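Alpha-1,3-glucanase (Paenibacillus glycanilyticus, PDB 6K0P) probably hydrolyses alpha-1,3-glucosidic linkages of alpha-1,3-glucan through the catalytic domain of a family GH87 glycoside hydrolase. Local coordinates at residues Ser416-Phe420 with Tyr468-Ile474; Leu359-Thr363 with Ser419-Leu425; Ala386-Tyr392 with Tyr410-Ser416. The protein carries 1 engineered substitution. One frame throughout, in Å; residues are numbered along the deposited sequence.

Overall arrangement
The three contacts lie on one beta-helical wall, where strands 357-360, 389-392, 409-416 and 465-469 run parallel as successive neighbours. Contact 3 pairs the two middle strands. Contacts 1 and 2 follow on from strand ends, and both use the loop beyond strand 409-416, sharing Ser419 and Phe420; their centres are about 9 Å apart. The centre of contact 3 is about 13 Å from that of contact 1, with Ser416 common to both, and about 15 Å from that of contact 2. Tyr392 ties them together: its CD1 is 3.7 Å from Phe420 CE1 and its CB 3.4 Å from Phe360 CD2. Tyr418, Phe420 and Tyr468 line one glycan pocket, while Tyr422 belongs to a second.

Contact 1 (Ser416-Phe420 with Tyr468-Ile474); sequences SSYSF and YGGDRAI. With GLC (alpha-D-glucopyranose), chain C; GLC (alpha-D-glucopyranose), chain B.
The Tyr418 ring and the Asp471 carboxylate cross obliquely, their planes 31° apart, with ring CD1 3.5 Å from OD1. One face of the Tyr418 ring is covered by the backbone N of Phe420, set toward the rim, while Gly470 CA and Phe420 CE2 lie at its edge. Tyr418 in turn sends its CD2 over the centre of the Phe420 ring, an edge-to-face pair. Tyr468 receives Ser416 OG at its own edge, and its CE2 packs 3.9 Å from Tyr418 CB. Over one face of the Arg472 guanidinium sits Ser419 CB. The tyrosines and Phe420 line a glycan pocket: Tyr418 OH approaches O5 of the chain C glucose at 3.3 Å, and Tyr468 OH comes near the chain B glucose.

Two serines carry most of the polar contacts. Ser417 OG, held between its backbone N and carbonyl carbon (chi1 74°), donates to Arg472 O at 2.7 Å and accepts from Gly470 N at 2.8 Å, so a buried hydroxyl is gripped from two sides. Ser419 closes a two-pronged clasp on Asp471: its N reaches OD1 at 2.7 Å and its OG reaches OD2 at 2.6 Å, both on syn lone pairs, which fixes the carboxylate's rotation. Arg472 NH1 adds only a charge interaction with Asp471 OD2, which lies well out of the guanidinium plane; NH1 donates instead to Asp471 O.

In the fold, Ser416 and Tyr468 form a parallel bridge where strands 409-416 and 465-469 end, and Ser417 N extends it to Tyr468 O at 3.0 Å. On its other flank strand 465-469 pairs with strand 490-496, Gly469 bonding to the backbone of Gln495.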
loop_
_atom_site.group_PDB
_atom_site.type_symbol
_atom_site.label_atom_id
_atom_site.label_comp_id
_atom_site.label_asym_id
_atom_site.label_seq_id
_atom_site.Cartn_x
_atom_site.Cartn_y
_atom_site.Cartn_z
ATOM N N SER A 416 -8.176 1.539 15.418
ATOM C CA SER A 416 -9.631 1.528 15.561
ATOM C C SER A 416 -10.114 0.347 16.384
ATOM O O SER A 416 -9.699 -0.791 16.145
ATOM C CB SER A 416 -10.302 1.459 14.183
ATOM O OG SER A 416 -11.698 1.226 14.320
ATOM N N SER A 417 -11.025 0.615 17.320
ATOM C CA SER A 417 -11.690 -0.449 18.056
ATOM C C SER A 417 -13.129 -0.678 17.592
ATOM O O SER A 417 -13.946 -1.209 18.352
ATOM C CB SER A 417 -11.596 -0.212 19.568
ATOM O OG SER A 417 -12.454 0.836 20.003
ATOM N N TYR A 418 -13.450 -0.309 16.354
ATOM C CA TYR A 418 -14.773 -0.604 15.813
ATOM C C TYR A 418 -14.847 -2.063 15.365
ATOM O O TYR A 418 -13.911 -2.589 14.759
ATOM C CB TYR A 418 -15.108 0.339 14.656
ATOM C CG TYR A 418 -16.512 0.134 14.136
ATOM C CD1 TYR A 418 -17.605 0.225 14.988
ATOM C CD2 TYR A 418 -16.736 -0.182 12.809
ATOM C CE1 TYR A 418 -18.892 0.014 14.521
ATOM C CE2 TYR A 418 -18.014 -0.382 12.332
ATOM C CZ TYR A 418 -19.085 -0.291 13.192
ATOM O OH TYR A 418 -20.358 -0.502 12.710
ATOM N N SER A 419 -15.964 -2.723 15.683
ATOM C CA SER A 419 -16.102 -4.156 15.423
ATOM C C SER A 419 -16.474 -4.491 13.986
ATOM O O SER A 419 -16.248 -5.632 13.560
ATOM C CB SER A 419 -17.156 -4.754 16.363
ATOM O OG SER A 419 -18.468 -4.381 15.973
ATOM N N PHE A 420 -17.034 -3.544 13.238
ATOM C CA PHE A 420 -17.569 -3.793 11.900
ATOM C C PHE A 420 -18.612 -4.911 11.883
ATOM O O PHE A 420 -18.852 -5.534 10.839
ATOM C CB PHE A 420 -16.464 -4.043 10.865
ATOM C CG PHE A 420 -15.531 -2.872 10.681
ATOM C CD1 PHE A 420 -14.459 -2.681 11.537
ATOM C CD2 PHE A 420 -15.733 -1.966 9.653
ATOM C CE1 PHE A 420 -13.605 -1.603 11.372
ATOM C CE2 PHE A 420 -14.883 -0.891 9.480
ATOM C CZ PHE A 420 -13.818 -0.709 10.344
ATOM N N TYR A 468 -9.548 5.880 16.934
ATOM C CA TYR A 468 -11.007 5.795 16.926
ATOM C C TYR A 468 -11.450 4.741 17.928
ATOM O O TYR A 468 -11.241 3.540 17.710
ATOM C CB TYR A 468 -11.511 5.423 15.531
ATOM C CG TYR A 468 -13.017 5.351 15.368
ATOM C CD1 TYR A 468 -13.843 6.356 15.848
ATOM C CD2 TYR A 468 -13.605 4.291 14.684
ATOM C CE1 TYR A 468 -15.226 6.305 15.671
ATOM C CE2 TYR A 468 -14.978 4.228 14.496
ATOM C CZ TYR A 468 -15.786 5.240 15.000
ATOM O OH TYR A 468 -17.154 5.191 14.825
ATOM N N GLY A 469 -12.075 5.188 19.014
ATOM C CA GLY A 469 -12.740 4.275 19.922
ATOM C C GLY A 469 -14.094 3.948 19.339
ATOM O O GLY A 469 -14.914 4.848 19.156
ATOM N N GLY A 470 -14.321 2.679 19.009
ATOM C CA GLY A 470 -15.571 2.269 18.400
ATOM C C GLY A 470 -16.519 1.670 19.417
ATOM O O GLY A 470 -16.854 2.313 20.422
ATOM N N ASP A 471 -16.949 0.435 19.182
ATOM C CA ASP A 471 -17.855 -0.247 20.094
ATOM C C ASP A 471 -17.148 -1.228 21.014
ATOM O O ASP A 471 -17.804 -1.861 21.846
ATOM C CB ASP A 471 -18.986 -0.939 19.319
ATOM C CG ASP A 471 -18.477 -1.845 18.201
ATOM O OD1 ASP A 471 -17.270 -1.814 17.871
ATOM O OD2 ASP A 471 -19.306 -2.586 17.637
ATOM N N ARG A 472 -15.827 -1.352 20.904
ATOM C CA ARG A 472 -15.053 -2.268 21.724
ATOM C C ARG A 472 -13.921 -1.511 22.416
ATOM O O ARG A 472 -13.655 -0.341 22.128
ATOM C CB ARG A 472 -14.500 -3.425 20.880
ATOM C CG ARG A 472 -15.569 -4.244 20.151
ATOM C CD ARG A 472 -16.477 -4.993 21.120
ATOM N NE ARG A 472 -17.461 -5.797 20.398
ATOM C CZ ARG A 472 -18.718 -5.421 20.191
ATOM N NH1 ARG A 472 -19.153 -4.259 20.660
ATOM N NH2 ARG A 472 -19.547 -6.207 19.517
ATOM N N ALA A 473 -13.247 -2.208 23.334
ATOM C CA ALA A 473 -12.235 -1.582 24.176
ATOM C C ALA A 473 -11.147 -0.924 23.339
ATOM O O ALA A 473 -10.642 -1.499 22.369
ATOM C CB ALA A 473 -11.605 -2.631 25.094
ATOM N N ILE A 474 -10.769 0.285 23.744
ATOM C CA ILE A 474 -9.710 1.058 23.108
ATOM C C ILE A 474 -8.698 1.407 24.194
ATOM O O ILE A 474 -8.959 2.263 25.057
ATOM C CB ILE A 474 -10.259 2.294 22.368
ATOM C CG1 ILE A 474 -9.136 3.255 21.981
ATOM C CG2 ILE A 474 -11.348 3.012 23.183
ATOM C CD1 ILE A 474 -8.280 2.761 20.828
HETATM C C1 GLC C . -18.977 2.143 9.810
HETATM C C2 GLC C . -18.527 1.065 8.828
HETATM C C3 GLC C . -19.590 0.845 7.762
HETATM C C4 GLC C . -20.945 0.593 8.413
HETATM C C5 GLC C . -21.280 1.668 9.445
HETATM C C6 GLC C . -22.550 1.303 10.208
HETATM O O2 GLC C . -17.300 1.425 8.232
HETATM O O3 GLC C . -19.224 -0.255 6.958
HETATM O O4 GLC C . -21.949 0.563 7.421
HETATM O O5 GLC C . -20.231 1.811 10.378
HETATM O O6 GLC C . -22.807 2.282 11.191
HETATM C C1 GLC B . -19.939 6.837 9.700
HETATM C C2 GLC B . -19.889 5.447 9.145
HETATM C C3 GLC B . -19.132 4.477 10.016
HETATM C C4 GLC B . -17.795 5.086 10.342
HETATM C C5 GLC B . -18.059 6.385 11.072
HETATM C C6 GLC B . -16.760 7.064 11.401
HETATM O O1 GLC B . -20.781 6.819 10.689
HETATM O O2 GLC B . -21.195 4.964 8.887
HETATM O O3 GLC B . -18.788 3.424 9.153
HETATM O O4 GLC B . -17.010 4.222 11.160
HETATM O O5 GLC B . -18.742 7.265 10.237
HETATM O O6 GLC B . -16.908 8.348 11.937
#

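Contact 2 (Leu359-Thr363 with Ser419-Leu425); sequences LFSAT and SFGYNTL. With GLC (alpha-D-glucopyranose), chain D.
Thr363 N donates to Asn423 O at 2.9 Å, close to where the backbones of Ala362 and Thr424 pass 4.2 Å apart (CA to CA); the partner loop enters through a type I' turn from Ser419 to Tyr422.

Phe360 carries the side-chain contact. Its CG is anti to the backbone N (chi1 -168°), which sends the ring out toward the turn. The ring edge then meets two groups nearly in its plane: CE2 is 3.6 Å from Phe420 CD1, and CZ is 3.7 Å from Ser419 O. CZ also touches Tyr422 CD2 at 4.0 Å, with the two ring planes 82° apart. A serine in place of Phe360 would probably leave a gap beside Phe420 and Tyr422 and free both rings to shift.

Farther along, two waters join the segments through Thr424 OG1. One lies 2.8 Å from Ser361 O; the other bridges to Ser361 OG. Thr424 OG1 also accepts from Gly426 N, and Ser361 OG pairs with Asn370 N.

Phe360, Phe420 and Tyr422 thus make an aromatic cluster in the loops beyond the strand ends of the beta-helix. Phe420 touches one bound glycan and Tyr422 OH approaches C6 of the chain D glucose at 3.4 Å, an arrangement in keeping with the aromatic-lined binding cleft of a polysaccharide hydrolase.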
loop_
_atom_site.group_PDB
_atom_site.type_symbol
_atom_site.label_atom_id
_atom_site.label_comp_id
_atom_site.label_asym_id
_atom_site.label_seq_id
_atom_site.Cartn_x
_atom_site.Cartn_y
_atom_site.Cartn_z
ATOM N N LEU A 359 -4.083 -5.311 10.148
ATOM C CA LEU A 359 -4.220 -6.360 11.150
ATOM C C LEU A 359 -5.613 -6.219 11.735
ATOM O O LEU A 359 -5.947 -5.163 12.280
ATOM C CB LEU A 359 -3.152 -6.194 12.238
ATOM C CG LEU A 359 -3.036 -7.320 13.267
ATOM C CD1 LEU A 359 -2.669 -8.662 12.627
ATOM C CD2 LEU A 359 -1.983 -6.941 14.296
ATOM N N PHE A 360 -6.447 -7.239 11.565
ATOM C CA PHE A 360 -7.812 -7.197 12.088
ATOM C C PHE A 360 -7.966 -8.288 13.133
ATOM O O PHE A 360 -8.019 -9.475 12.799
ATOM C CB PHE A 360 -8.877 -7.341 11.001
ATOM C CG PHE A 360 -10.273 -7.014 11.492
ATOM C CD1 PHE A 360 -11.008 -7.942 12.217
ATOM C CD2 PHE A 360 -10.825 -5.763 11.266
ATOM C CE1 PHE A 360 -12.274 -7.629 12.689
ATOM C CE2 PHE A 360 -12.091 -5.445 11.733
ATOM C CZ PHE A 360 -12.814 -6.374 12.440
ATOM N N SER A 361 -8.071 -7.885 14.388
ATOM C CA SER A 361 -8.163 -8.831 15.489
ATOM C C SER A 361 -9.617 -9.185 15.754
ATOM O O SER A 361 -10.472 -8.302 15.880
ATOM C CB SER A 361 -7.525 -8.226 16.732
ATOM O OG SER A 361 -7.446 -9.158 17.791
ATOM N N ALA A 362 -9.891 -10.483 15.838
ATOM C CA ALA A 362 -11.230 -10.971 16.131
ATOM C C ALA A 362 -11.088 -12.364 16.718
ATOM O O ALA A 362 -10.057 -13.022 16.553
ATOM C CB ALA A 362 -12.105 -10.998 14.874
ATOM N N THR A 363 -12.127 -12.803 17.418
ATOM C CA THR A 363 -12.102 -14.125 18.030
ATOM C C THR A 363 -12.371 -15.197 16.981
ATOM O O THR A 363 -13.313 -15.083 16.193
ATOM C CB THR A 363 -13.144 -14.244 19.149
ATOM O OG1 THR A 363 -14.444 -14.397 18.568
ATOM C CG2 THR A 363 -13.127 -12.999 20.033
ATOM N N SER A 419 -15.964 -2.723 15.683
ATOM C CA SER A 419 -16.102 -4.156 15.423
ATOM C C SER A 419 -16.474 -4.491 13.986
ATOM O O SER A 419 -16.248 -5.632 13.560
ATOM C CB SER A 419 -17.156 -4.754 16.363
ATOM O OG SER A 419 -18.468 -4.381 15.973
ATOM N N PHE A 420 -17.034 -3.544 13.238
ATOM C CA PHE A 420 -17.569 -3.793 11.900
ATOM C C PHE A 420 -18.612 -4.911 11.883
ATOM O O PHE A 420 -18.852 -5.534 10.839
ATOM C CB PHE A 420 -16.464 -4.043 10.865
ATOM C CG PHE A 420 -15.531 -2.872 10.681
ATOM C CD1 PHE A 420 -14.459 -2.681 11.537
ATOM C CD2 PHE A 420 -15.733 -1.966 9.653
ATOM C CE1 PHE A 420 -13.605 -1.603 11.372
ATOM C CE2 PHE A 420 -14.883 -0.891 9.480
ATOM C CZ PHE A 420 -13.818 -0.709 10.344
ATOM N N GLY A 421 -19.235 -5.183 13.028
ATOM C CA GLY A 421 -20.211 -6.248 13.132
ATOM C C GLY A 421 -19.641 -7.625 13.387
ATOM O O GLY A 421 -20.416 -8.578 13.547
ATOM N N TYR A 422 -18.321 -7.765 13.437
ATOM C CA TYR A 422 -17.695 -9.052 13.687
ATOM C C TYR A 422 -17.518 -9.285 15.188
ATOM O O TYR A 422 -17.759 -8.405 16.015
ATOM C CB TYR A 422 -16.363 -9.151 12.939
ATOM C CG TYR A 422 -16.513 -8.989 11.438
ATOM C CD1 TYR A 422 -17.028 -10.019 10.656
ATOM C CD2 TYR A 422 -16.137 -7.814 10.802
ATOM C CE1 TYR A 422 -17.168 -9.876 9.284
ATOM C CE2 TYR A 422 -16.272 -7.664 9.429
ATOM C CZ TYR A 422 -16.789 -8.697 8.677
ATOM O OH TYR A 422 -16.927 -8.547 7.315
ATOM N N ASN A 423 -17.087 -10.494 15.538
ATOM C CA ASN A 423 -16.941 -10.894 16.936
ATOM C C ASN A 423 -15.525 -10.554 17.383
ATOM O O ASN A 423 -14.572 -11.281 17.086
ATOM C CB ASN A 423 -17.230 -12.383 17.083
ATOM C CG ASN A 423 -17.203 -12.845 18.525
ATOM O OD1 ASN A 423 -17.077 -12.042 19.451
ATOM N ND2 ASN A 423 -17.332 -14.151 18.724
ATOM N N THR A 424 -15.379 -9.450 18.115
ATOM C CA THR A 424 -14.059 -9.014 18.547
ATOM C C THR A 424 -14.144 -8.325 19.900
ATOM O O THR A 424 -15.157 -7.716 20.242
ATOM C CB THR A 424 -13.406 -8.070 17.533
ATOM O OG1 THR A 424 -12.265 -7.453 18.140
ATOM C CG2 THR A 424 -14.383 -6.997 17.083
ATOM N N LEU A 425 -13.055 -8.428 20.660
ATOM C CA LEU A 425 -12.930 -7.790 21.961
ATOM C C LEU A 425 -12.236 -6.437 21.888
ATOM O O LEU A 425 -12.046 -5.797 22.924
ATOM C CB LEU A 425 -12.159 -8.707 22.914
ATOM C CG LEU A 425 -12.644 -10.161 22.925
ATOM C CD1 LEU A 425 -11.602 -11.082 23.548
ATOM C CD2 LEU A 425 -13.961 -10.259 23.670
HETATM C C1 GLC D . -12.923 -11.539 3.659
HETATM C C2 GLC D . -13.323 -13.003 3.509
HETATM C C3 GLC D . -14.723 -13.189 4.084
HETATM C C4 GLC D . -14.782 -12.682 5.523
HETATM C C5 GLC D . -14.277 -11.238 5.578
HETATM C C6 GLC D . -14.266 -10.654 6.991
HETATM O O2 GLC D . -13.315 -13.346 2.137
HETATM O O3 GLC D . -15.110 -14.546 4.010
HETATM O O4 GLC D . -16.112 -12.753 5.993
HETATM O O5 GLC D . -12.970 -11.171 5.030
HETATM O O6 GLC D . -13.480 -11.454 7.854
HETATM O O HOH W 1 -10.912 -5.707 16.808
HETATM O O HOH W 2 -9.702 -8.169 19.124
#

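Contact 3 (Ala386-Tyr392 with Tyr410-Ser416); sequences AAAFAVY and YPGITIS
Val391 and Ile415 lie side by side and point the same way, CG1 to CG1 at 3.9 Å, as equivalent positions on adjacent coils of a parallel beta-helix. Strands 389-392 and 413-416 run in parallel, only 5° apart, joined by the usual alternating backbone bonds such as Val391 N to Thr414 O at 2.9 Å. Two residues earlier on the same face, Phe389 CD2 leans toward Ile413 CG1 at 4.2 Å. Ile415 holds CG1 anti to its carbonyl carbon (chi1 -58°), which turns that atom to meet Val391 CG1. Phe389 also packs on Leu378 and both isoleucines on Ile434, residues of other strands, consistent with the interior of the helix.

On the opposite face the residues are Ala390, Tyr392, Thr414 and Ser416. The Tyr392 ring meets its neighbours obliquely, CD1 3.8 Å from Ser416 CB and CE1 4.1 Å from Thr414 CG2. At the N-terminal end of the contact, Tyr410 packs along Ala386, its CB 3.3 Å from Ala386 O, and the edge of its ring faces Ala387 N. Phe462 and Trp466 pack on Tyr410 as well.

Tyr392 OH hydrogen-bonds to Asp355 OD2 and accepts from a water at 2.9 Å; that same water sits 2.8 Å from Thr414 OG1, linking the two strands, and lies in the plane of the Tyr410 ring at its edge.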
loop_
_atom_site.group_PDB
_atom_site.type_symbol
_atom_site.label_atom_id
_atom_site.label_comp_id
_atom_site.label_asym_id
_atom_site.label_seq_id
_atom_site.Cartn_x
_atom_site.Cartn_y
_atom_site.Cartn_z
ATOM N N ALA A 386 -8.654 4.070 1.679
ATOM C CA ALA A 386 -8.358 3.629 3.044
ATOM C C ALA A 386 -6.921 3.963 3.455
ATOM O O ALA A 386 -6.332 4.910 2.921
ATOM C CB ALA A 386 -8.760 2.166 3.282
ATOM N N ALA A 387 -6.358 3.252 4.431
ATOM C CA ALA A 387 -5.156 3.739 5.099
ATOM C C ALA A 387 -3.899 3.021 4.616
ATOM O O ALA A 387 -3.951 1.908 4.087
ATOM C CB ALA A 387 -5.285 3.589 6.625
ATOM N N ALA A 388 -2.748 3.671 4.817
ATOM C CA ALA A 388 -1.480 2.990 4.569
ATOM C C ALA A 388 -1.284 1.828 5.539
ATOM O O ALA A 388 -0.863 0.734 5.142
ATOM C CB ALA A 388 -0.322 3.991 4.650
ATOM N N PHE A 389 -1.593 2.045 6.815
ATOM C CA PHE A 389 -1.441 1.038 7.857
ATOM C C PHE A 389 -2.691 1.080 8.720
ATOM O O PHE A 389 -3.164 2.161 9.068
ATOM C CB PHE A 389 -0.198 1.337 8.720
ATOM C CG PHE A 389 1.062 1.465 7.922
ATOM C CD1 PHE A 389 1.763 0.328 7.531
ATOM C CD2 PHE A 389 1.533 2.714 7.532
ATOM C CE1 PHE A 389 2.910 0.440 6.765
ATOM C CE2 PHE A 389 2.685 2.830 6.769
ATOM C CZ PHE A 389 3.377 1.688 6.394
ATOM N N ALA A 390 -3.234 -0.088 9.059
ATOM C CA ALA A 390 -4.465 -0.119 9.838
ATOM C C ALA A 390 -4.419 -1.256 10.840
ATOM O O ALA A 390 -4.114 -2.399 10.482
ATOM C CB ALA A 390 -5.693 -0.269 8.933
ATOM N N VAL A 391 -4.742 -0.940 12.091
ATOM C CA VAL A 391 -4.790 -1.941 13.149
ATOM C C VAL A 391 -6.148 -1.851 13.828
ATOM O O VAL A 391 -6.535 -0.785 14.329
ATOM C CB VAL A 391 -3.615 -1.812 14.137
ATOM C CG1 VAL A 391 -3.554 -0.443 14.783
ATOM C CG2 VAL A 391 -3.662 -2.922 15.187
ATOM N N TYR A 392 -6.885 -2.954 13.805
ATOM C CA TYR A 392 -8.231 -3.036 14.353
ATOM C C TYR A 392 -8.173 -3.996 15.535
ATOM O O TYR A 392 -8.227 -5.218 15.359
ATOM C CB TYR A 392 -9.200 -3.520 13.277
ATOM C CG TYR A 392 -9.211 -2.675 12.010
ATOM C CD1 TYR A 392 -9.989 -1.525 11.920
ATOM C CD2 TYR A 392 -8.443 -3.037 10.906
ATOM C CE1 TYR A 392 -10.004 -0.760 10.757
ATOM C CE2 TYR A 392 -8.459 -2.282 9.743
ATOM C CZ TYR A 392 -9.229 -1.148 9.675
ATOM O OH TYR A 392 -9.232 -0.391 8.521
ATOM N N TYR A 410 -8.048 8.636 3.386
ATOM C CA TYR A 410 -8.112 8.146 4.765
ATOM C C TYR A 410 -6.752 8.351 5.447
ATOM O O TYR A 410 -5.821 8.877 4.818
ATOM C CB TYR A 410 -8.538 6.671 4.675
ATOM C CG TYR A 410 -9.561 6.183 5.691
ATOM C CD1 TYR A 410 -10.717 6.907 5.929
ATOM C CD2 TYR A 410 -9.349 5.023 6.436
ATOM C CE1 TYR A 410 -11.659 6.476 6.834
ATOM C CE2 TYR A 410 -10.295 4.581 7.348
ATOM C CZ TYR A 410 -11.444 5.310 7.546
ATOM O OH TYR A 410 -12.363 4.855 8.462
ATOM N N PRO A 411 -6.602 7.983 6.724
ATOM C CA PRO A 411 -5.352 8.262 7.441
ATOM C C PRO A 411 -4.146 7.530 6.878
ATOM O O PRO A 411 -4.252 6.529 6.159
ATOM C CB PRO A 411 -5.640 7.730 8.851
ATOM C CG PRO A 411 -7.101 7.862 9.000
ATOM C CD PRO A 411 -7.654 7.528 7.650
ATOM N N GLY A 412 -2.971 8.038 7.259
ATOM C CA GLY A 412 -1.769 7.230 7.158
ATOM C C GLY A 412 -1.844 5.988 8.029
ATOM O O GLY A 412 -1.467 4.896 7.595
ATOM N N ILE A 413 -2.310 6.141 9.275
ATOM C CA ILE A 413 -2.456 5.037 10.222
ATOM C C ILE A 413 -3.833 5.126 10.866
ATOM O O ILE A 413 -4.164 6.144 11.489
ATOM C CB ILE A 413 -1.367 5.036 11.312
ATOM C CG1 ILE A 413 0.031 5.079 10.681
ATOM C CG2 ILE A 413 -1.528 3.803 12.201
ATOM C CD1 ILE A 413 1.144 5.116 11.714
ATOM N N THR A 414 -4.629 4.067 10.715
ATOM C CA THR A 414 -5.898 3.919 11.417
ATOM C C THR A 414 -5.683 3.001 12.609
ATOM O O THR A 414 -5.144 1.899 12.454
ATOM C CB THR A 414 -6.948 3.303 10.489
ATOM O OG1 THR A 414 -7.292 4.245 9.474
ATOM C CG2 THR A 414 -8.220 2.922 11.267
ATOM N N ILE A 415 -6.095 3.457 13.793
ATOM C CA ILE A 415 -6.051 2.670 15.023
ATOM C C ILE A 415 -7.481 2.671 15.540
ATOM O O ILE A 415 -7.959 3.703 16.025
ATOM C CB ILE A 415 -5.083 3.292 16.045
ATOM C CG1 ILE A 415 -3.677 3.396 15.443
ATOM C CG2 ILE A 415 -5.031 2.466 17.338
ATOM C CD1 ILE A 415 -2.677 4.196 16.289
ATOM N N SER A 416 -8.176 1.539 15.418
ATOM C CA SER A 416 -9.631 1.528 15.561
ATOM C C SER A 416 -10.114 0.347 16.384
ATOM O O SER A 416 -9.699 -0.791 16.145
ATOM C CB SER A 416 -10.302 1.459 14.183
ATOM O OG SER A 416 -11.698 1.226 14.320
HETATM O O HOH W 3 -8.327 2.265 7.705
#